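Local coordinates for protein toxin Tse2 (Pseudomonas aeruginosa, PDB 5AKO) that is delivered by the H1 type VI secretion system into the cytoplasm of recipient cells, where it likely acts as a NAD-dependent cytotoxin on prokaryotes and eukaryotes, at residues C[130-135]-C[140-145]; C[101-104]-C[108-111]. One frame throughout, in Å; residues are numbered along the deposited sequence.

Following the chain, contact 2 closes first: the end of strand 100-103 meets the loop at 108-111 across the three intervening residues. The chain then passes through strand 114-118, in the two-stranded sheet with 33-37, before contact 1 pairs 130-135 with 140-145 across a four-residue gap. The two closures are in series, neither nested nor crossed. They meet nonetheless, their centres about 11 Å apart, because strand 141-148 of the hairpin runs antiparallel beside strand 100-103, with Tyr144 N hydrogen-bonded to Val102 O. The strand order 24-25, 128-136, 141-148, 100-103 puts contact 1 between the two central strands, and contact 2 fastens the loop beyond strand 100-103 to that sheet.

Contact 1: C[130-135]-C[140-145]; sequences VKQDSY and QATHYT
Val130 sets CG1 4.2 Å from CD2 of Tyr144, an apolar touch to which Leu33 of strand 33-37 adds, since it packs on both side chains. At the next position Lys131 and Thr145 form an antiparallel hydrogen-bonded pair, with Lys131 N 2.8 Å from Thr145 O and Thr145 N returning a bond to Lys131 O. Gln132, in a non-hydrogen-bonded pair with Tyr144, runs extended along that tyrosine: its CB lies 3.6 Å from Tyr144 CE2, CG follows toward CZ, and the amide nears OH with its plane 21° from the ring plane. Here the hairpin of strands 128-136 and 141-148 carries a beta bulge, the first strand setting both Asp133 and Ser134 against His143. Asp133 N donates to His143 O, while His143 N reaches Ser134 O at 3.1 Å. With CG anti to its own carbonyl carbon (chi1 -50°), Asp133 turns its carboxylate along the imidazole, the two planes 37° apart. One oxygen does the gripping: OD2 accepts a hydrogen bond from His143 ND1 at 2.9 Å on its anti side, in the imidazole plane but somewhat out of the carboxylate plane, and receives Thr145 OG1 at 2.8 Å through its syn lone pair. Two donors thus grip OD2, and the imidazole, held at ND1 by Asp133 and at NE2 by Ser101 OG, is restrained in its rotation. Ser134 OG instead bonds an acidic side chain of another protein in the assembly. Beyond the bulge, with the register shifted by one, Tyr135 pairs with Thr142, whose OG1 lies at its ring edge, 3.4 Å from Tyr135 CD1. The ring continues alongside Gln140, which with Ala141 forms a G1 beta bulge near the turn, and Tyr135 OH comes 3.1 Å from Gln140 CA.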
ATOM      1  N   VAL C 130      -9.052 -24.361   4.330  1.00 28.98           N
ATOM      2  CA  VAL C 130      -9.808 -23.196   4.721  1.00 29.19           C
ATOM      3  C   VAL C 130      -9.021 -22.519   5.791  1.00 30.66           C
ATOM      4  O   VAL C 130      -8.803 -23.093   6.832  1.00 34.56           O
ATOM      5  CB  VAL C 130     -11.173 -23.609   5.289  1.00 28.11           C
ATOM      6  CG1 VAL C 130     -11.985 -22.398   5.717  1.00 26.34           C
ATOM      7  CG2 VAL C 130     -11.914 -24.428   4.250  1.00 26.37           C
ATOM      8  N   LYS C 131      -8.611 -21.293   5.521  1.00 32.35           N
ATOM      9  CA  LYS C 131      -7.741 -20.518   6.377  1.00 33.93           C
ATOM     10  C   LYS C 131      -8.520 -19.484   7.148  1.00 33.27           C
ATOM     11  O   LYS C 131      -9.279 -18.723   6.564  1.00 36.82           O
ATOM     12  CB  LYS C 131      -6.713 -19.782   5.514  1.00 39.90           C
ATOM     13  CG  LYS C 131      -5.846 -18.773   6.268  1.00 44.18           C
ATOM     14  CD  LYS C 131      -4.857 -18.128   5.318  1.00 49.25           C
ATOM     15  CE  LYS C 131      -3.906 -17.167   6.007  1.00 51.99           C
ATOM     16  NZ  LYS C 131      -3.223 -17.832   7.137  1.00 54.19           N
ATOM     17  N   GLN C 132      -8.312 -19.442   8.457  1.00 34.57           N
ATOM     18  CA  GLN C 132      -8.896 -18.416   9.291  1.00 32.96           C
ATOM     19  C   GLN C 132      -8.013 -17.225   9.134  1.00 31.68           C
ATOM     20  O   GLN C 132      -6.840 -17.323   9.379  1.00 28.96           O
ATOM     21  CB  GLN C 132      -8.946 -18.820  10.765  1.00 34.53           C
ATOM     22  CG  GLN C 132      -9.483 -17.693  11.634  1.00 38.85           C
ATOM     23  CD  GLN C 132      -9.565 -17.998  13.110  1.00 43.47           C
ATOM     24  OE1 GLN C 132      -9.217 -19.071  13.577  1.00 45.84           O
ATOM     25  NE2 GLN C 132      -9.972 -17.004  13.861  1.00 49.69           N
ATOM     26  N   ASP C 133      -8.571 -16.097   8.718  1.00 31.30           N
ATOM     27  CA  ASP C 133      -7.802 -14.843   8.682  1.00 31.97           C
ATOM     28  C   ASP C 133      -8.315 -14.030   9.882  1.00 32.59           C
ATOM     29  O   ASP C 133      -8.731 -14.592  10.867  1.00 33.68           O
ATOM     30  CB  ASP C 133      -8.006 -14.093   7.378  1.00 29.78           C
ATOM     31  CG  ASP C 133      -7.803 -14.970   6.121  1.00 30.05           C
ATOM     32  OD1 ASP C 133      -6.674 -15.337   5.796  1.00 40.89           O
ATOM     33  OD2 ASP C 133      -8.750 -15.214   5.374  1.00 26.91           O
ATOM     34  N   SER C 134      -8.301 -12.722   9.795  1.00 32.92           N
ATOM     35  CA  SER C 134      -8.561 -11.902  10.958  1.00 33.13           C
ATOM     36  C   SER C 134     -10.023 -11.619  11.141  1.00 31.89           C
ATOM     37  O   SER C 134     -10.812 -11.777  10.241  1.00 34.07           O
ATOM     38  CB  SER C 134      -7.828 -10.574  10.817  1.00 32.13           C
ATOM     39  OG  SER C 134      -6.421 -10.777  10.891  1.00 37.12           O
ATOM     40  N   TYR C 135     -10.340 -11.119  12.319  1.00 29.77           N
ATOM     41  CA  TYR C 135     -11.625 -10.527  12.605  1.00 28.23           C
ATOM     42  C   TYR C 135     -11.627  -9.167  11.973  1.00 27.24           C
ATOM     43  O   TYR C 135     -10.746  -8.364  12.243  1.00 26.32           O
ATOM     44  CB  TYR C 135     -11.802 -10.384  14.126  1.00 26.39           C
ATOM     45  CG  TYR C 135     -13.090  -9.773  14.488  1.00 26.23           C
ATOM     46  CD1 TYR C 135     -14.262 -10.444  14.247  1.00 26.59           C
ATOM     47  CD2 TYR C 135     -13.156  -8.512  15.076  1.00 26.03           C
ATOM     48  CE1 TYR C 135     -15.479  -9.925  14.619  1.00 27.67           C
ATOM     49  CE2 TYR C 135     -14.384  -7.951  15.404  1.00 26.39           C
ATOM     50  CZ  TYR C 135     -15.541  -8.666  15.177  1.00 26.73           C
ATOM     51  OH  TYR C 135     -16.769  -8.153  15.457  1.00 25.25           O
ATOM     52  N   GLN C 140     -17.555  -6.739  11.478  1.00 30.36           N
ATOM     53  CA  GLN C 140     -17.930  -7.471  12.668  1.00 32.45           C
ATOM     54  C   GLN C 140     -18.152  -8.910  12.324  1.00 29.75           C
ATOM     55  O   GLN C 140     -19.198  -9.485  12.621  1.00 27.47           O
ATOM     56  CB  GLN C 140     -19.213  -6.917  13.283  1.00 34.92           C
ATOM     57  CG  GLN C 140     -19.189  -5.435  13.550  1.00 37.94           C
ATOM     58  CD  GLN C 140     -20.458  -5.005  14.254  1.00 45.26           C
ATOM     59  OE1 GLN C 140     -20.673  -5.323  15.432  1.00 48.92           O
ATOM     60  NE2 GLN C 140     -21.324  -4.331  13.534  1.00 45.66           N
ATOM     61  N   ALA C 141     -17.153  -9.491  11.698  1.00 27.97           N
ATOM     62  CA  ALA C 141     -17.210 -10.884  11.345  1.00 30.62           C
ATOM     63  C   ALA C 141     -15.834 -11.323  11.050  1.00 26.96           C
ATOM     64  O   ALA C 141     -14.985 -10.525  10.676  1.00 24.47           O
ATOM     65  CB  ALA C 141     -18.103 -11.107  10.114  1.00 31.64           C
ATOM     66  N   THR C 142     -15.598 -12.598  11.209  1.00 27.41           N
ATOM     67  CA  THR C 142     -14.250 -13.117  10.973  1.00 29.16           C
ATOM     68  C   THR C 142     -14.211 -13.638   9.569  1.00 27.23           C
ATOM     69  O   THR C 142     -15.082 -14.411   9.175  1.00 25.52           O
ATOM     70  CB  THR C 142     -13.882 -14.264  11.955  1.00 26.94           C
ATOM     71  OG1 THR C 142     -13.736 -13.709  13.267  1.00 30.21           O
ATOM     72  CG2 THR C 142     -12.557 -14.887  11.538  1.00 25.59           C
ATOM     73  N   HIS C 143     -13.175 -13.265   8.844  1.00 28.22           N
ATOM     74  CA  HIS C 143     -13.045 -13.691   7.432  1.00 31.20           C
ATOM     75  C   HIS C 143     -12.272 -15.006   7.307  1.00 31.05           C
ATOM     76  O   HIS C 143     -11.325 -15.241   8.085  1.00 31.96           O
ATOM     77  CB  HIS C 143     -12.278 -12.627   6.676  1.00 29.67           C
ATOM     78  CG  HIS C 143     -12.152 -12.912   5.216  1.00 29.72           C
ATOM     79  ND1 HIS C 143     -11.186 -13.741   4.693  1.00 30.88           N
ATOM     80  CD2 HIS C 143     -12.874 -12.468   4.169  1.00 28.81           C
ATOM     81  CE1 HIS C 143     -11.310 -13.777   3.380  1.00 30.85           C
ATOM     82  NE2 HIS C 143     -12.331 -13.020   3.042  1.00 30.61           N
ATOM     83  N   TYR C 144     -12.642 -15.833   6.323  1.00 26.74           N
ATOM     84  CA  TYR C 144     -11.973 -17.081   6.056  1.00 24.93           C
ATOM     85  C   TYR C 144     -11.738 -17.232   4.556  1.00 31.53           C
ATOM     86  O   TYR C 144     -12.486 -16.653   3.755  1.00 28.89           O
ATOM     87  CB  TYR C 144     -12.808 -18.248   6.535  1.00 25.14           C
ATOM     88  CG  TYR C 144     -12.918 -18.465   8.056  1.00 27.80           C
ATOM     89  CD1 TYR C 144     -13.756 -17.699   8.821  1.00 29.72           C
ATOM     90  CD2 TYR C 144     -12.231 -19.472   8.683  1.00 28.61           C
ATOM     91  CE1 TYR C 144     -13.879 -17.901  10.184  1.00 31.28           C
ATOM     92  CE2 TYR C 144     -12.334 -19.708  10.023  1.00 27.54           C
ATOM     93  CZ  TYR C 144     -13.149 -18.896  10.788  1.00 30.53           C
ATOM     94  OH  TYR C 144     -13.290 -19.085  12.148  1.00 28.55           O
ATOM     95  N   THR C 145     -10.715 -18.021   4.164  1.00 30.98           N
ATOM     96  CA  THR C 145     -10.387 -18.175   2.759  1.00 27.79           C
ATOM     97  C   THR C 145     -10.243 -19.634   2.409  1.00 27.60           C
ATOM     98  O   THR C 145      -9.502 -20.357   3.042  1.00 27.14           O
ATOM     99  CB  THR C 145      -9.077 -17.447   2.410  1.00 29.31           C
ATOM    100  OG1 THR C 145      -9.198 -16.080   2.790  1.00 28.88           O
ATOM    101  CG2 THR C 145      -8.777 -17.508   0.881  1.00 27.61           C
TER

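Contact 2: C[101-104]-C[108-111]; sequences SVFD and VLRR
Val108 lays CG1 over the middle of the Phe103 ring, 3.9 Å from its centroid and only 5° off the ring normal, a CH-pi contact that joins the end of strand 100-103, outermost in the four-stranded antiparallel sheet, to the loop that follows it. Both methyls of the valine take part. CG1, anti to the backbone N (chi1 172°), covers the ring, whereas CG2 sits beside the root of the phenylalanine, 3.9 Å from Phe103 CB. The two side chains cross at about a right angle, and all the touching residues are buried. Leu109 turns CD1 back to the phenylalanine, 3.7 Å from Phe103 CE2.

Leu139, in the hairpin turn, and Ala141 pack on both Phe103 and Val108, and the His143 ring meets that of Phe103 edge-to-face, so the aromatic links the loop to strand 141-148. Another protein of the assembly also covers this region: an apolar side chain of its chain packs on Phe103, and the backbone N atoms of Arg110 and Arg111 each donate to an acidic side chain of that chain. Just beyond the strand end, Asp104 OD1 accepts a hydrogen bond from Thr142 N.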
ATOM      1  N   SER C 101     -13.698 -15.992  -0.498  1.00 30.58           N
ATOM      2  CA  SER C 101     -14.082 -15.375   0.768  1.00 31.32           C
ATOM      3  C   SER C 101     -15.359 -15.925   1.327  1.00 30.42           C
ATOM      4  O   SER C 101     -16.381 -15.944   0.634  1.00 35.16           O
ATOM      5  CB  SER C 101     -14.277 -13.881   0.599  1.00 31.79           C
ATOM      6  OG  SER C 101     -13.031 -13.215   0.399  1.00 36.30           O
ATOM      7  N   VAL C 102     -15.304 -16.356   2.596  1.00 28.54           N
ATOM      8  CA  VAL C 102     -16.506 -16.633   3.361  1.00 25.16           C
ATOM      9  C   VAL C 102     -16.381 -16.048   4.763  1.00 26.56           C
ATOM     10  O   VAL C 102     -15.283 -15.680   5.169  1.00 27.56           O
ATOM     11  CB  VAL C 102     -16.791 -18.121   3.435  1.00 25.91           C
ATOM     12  CG1 VAL C 102     -17.139 -18.658   2.069  1.00 24.64           C
ATOM     13  CG2 VAL C 102     -15.625 -18.876   4.042  1.00 26.19           C
ATOM     14  N   PHE C 103     -17.490 -15.963   5.501  1.00 25.36           N
ATOM     15  CA  PHE C 103     -17.484 -15.377   6.836  1.00 25.89           C
ATOM     16  C   PHE C 103     -18.206 -16.316   7.796  1.00 29.40           C
ATOM     17  O   PHE C 103     -18.872 -17.260   7.368  1.00 24.37           O
ATOM     18  CB  PHE C 103     -18.229 -14.067   6.814  1.00 26.27           C
ATOM     19  CG  PHE C 103     -17.575 -13.029   5.993  1.00 26.29           C
ATOM     20  CD1 PHE C 103     -16.544 -12.270   6.517  1.00 25.73           C
ATOM     21  CD2 PHE C 103     -17.949 -12.840   4.689  1.00 28.13           C
ATOM     22  CE1 PHE C 103     -15.914 -11.307   5.767  1.00 26.51           C
ATOM     23  CE2 PHE C 103     -17.346 -11.854   3.935  1.00 27.51           C
ATOM     24  CZ  PHE C 103     -16.325 -11.092   4.484  1.00 27.36           C
ATOM     25  N   ASP C 104     -18.126 -15.991   9.079  1.00 30.06           N
ATOM     26  CA  ASP C 104     -18.698 -16.826  10.138  1.00 32.39           C
ATOM     27  C   ASP C 104     -20.061 -16.315  10.635  1.00 32.74           C
ATOM     28  O   ASP C 104     -20.548 -16.741  11.678  1.00 28.55           O
ATOM     29  CB  ASP C 104     -17.692 -16.959  11.316  1.00 32.47           C
ATOM     30  CG  ASP C 104     -17.477 -15.639  12.077  1.00 35.63           C
ATOM     31  OD1 ASP C 104     -17.761 -14.525  11.523  1.00 38.15           O
ATOM     32  OD2 ASP C 104     -16.989 -15.713  13.234  1.00 40.77           O
ATOM     33  N   VAL C 108     -23.331 -10.474   6.059  1.00 38.96           N
ATOM     34  CA  VAL C 108     -22.186  -9.569   6.172  1.00 40.31           C
ATOM     35  C   VAL C 108     -22.205  -8.600   5.002  1.00 40.07           C
ATOM     36  O   VAL C 108     -21.971  -7.420   5.183  1.00 43.30           O
ATOM     37  CB  VAL C 108     -20.850 -10.355   6.207  1.00 42.95           C
ATOM     38  CG1 VAL C 108     -19.654  -9.413   6.135  1.00 43.59           C
ATOM     39  CG2 VAL C 108     -20.762 -11.202   7.472  1.00 41.60           C
ATOM     40  N   LEU C 109     -22.512  -9.102   3.811  1.00 37.10           N
ATOM     41  CA  LEU C 109     -22.658  -8.265   2.670  1.00 39.41           C
ATOM     42  C   LEU C 109     -24.159  -7.915   2.488  1.00 42.04           C
ATOM     43  O   LEU C 109     -24.957  -8.713   1.966  1.00 37.22           O
ATOM     44  CB  LEU C 109     -22.111  -8.975   1.440  1.00 44.25           C
ATOM     45  CG  LEU C 109     -20.600  -8.999   1.236  1.00 44.08           C
ATOM     46  CD1 LEU C 109     -19.951  -9.930   2.211  1.00 48.16           C
ATOM     47  CD2 LEU C 109     -20.273  -9.450  -0.165  1.00 46.66           C
ATOM     48  N   ARG C 110     -24.513  -6.709   2.899  1.00 38.11           N
ATOM     49  CA  ARG C 110     -25.908  -6.330   2.985  1.00 43.22           C
ATOM     50  C   ARG C 110     -26.607  -6.332   1.637  1.00 44.40           C
ATOM     51  O   ARG C 110     -27.770  -6.695   1.549  1.00 45.00           O
ATOM     52  CB  ARG C 110     -26.062  -4.992   3.752  1.00 45.41           C
ATOM     53  CG  ARG C 110     -25.941  -5.209   5.282  1.00 47.70           C
ATOM     54  CD  ARG C 110     -25.110  -4.175   6.050  1.00 52.39           C
ATOM     55  NE  ARG C 110     -25.878  -3.079   6.663  1.00 49.02           N
ATOM     56  N   ARG C 111     -25.881  -6.030   0.576  1.00 44.69           N
ATOM     57  CA  ARG C 111     -26.507  -5.971  -0.717  1.00 42.83           C
ATOM     58  C   ARG C 111     -26.532  -7.289  -1.487  1.00 44.53           C
ATOM     59  O   ARG C 111     -26.810  -7.267  -2.666  1.00 47.09           O
ATOM     60  CB  ARG C 111     -25.837  -4.885  -1.531  1.00 47.02           C
ATOM     61  CG  ARG C 111     -26.322  -3.502  -1.104  1.00 48.77           C
ATOM     62  CD  ARG C 111     -25.246  -2.443  -1.318  1.00 52.35           C
ATOM     63  NE  ARG C 111     -25.490  -1.145  -0.677  1.00 58.44           N
ATOM     64  CZ  ARG C 111     -25.087  -0.786   0.548  1.00 62.70           C
ATOM     65  NH1 ARG C 111     -24.436  -1.643   1.336  1.00 67.55           N
ATOM     66  NH2 ARG C 111     -25.347   0.450   1.000  1.00 63.50           N
TER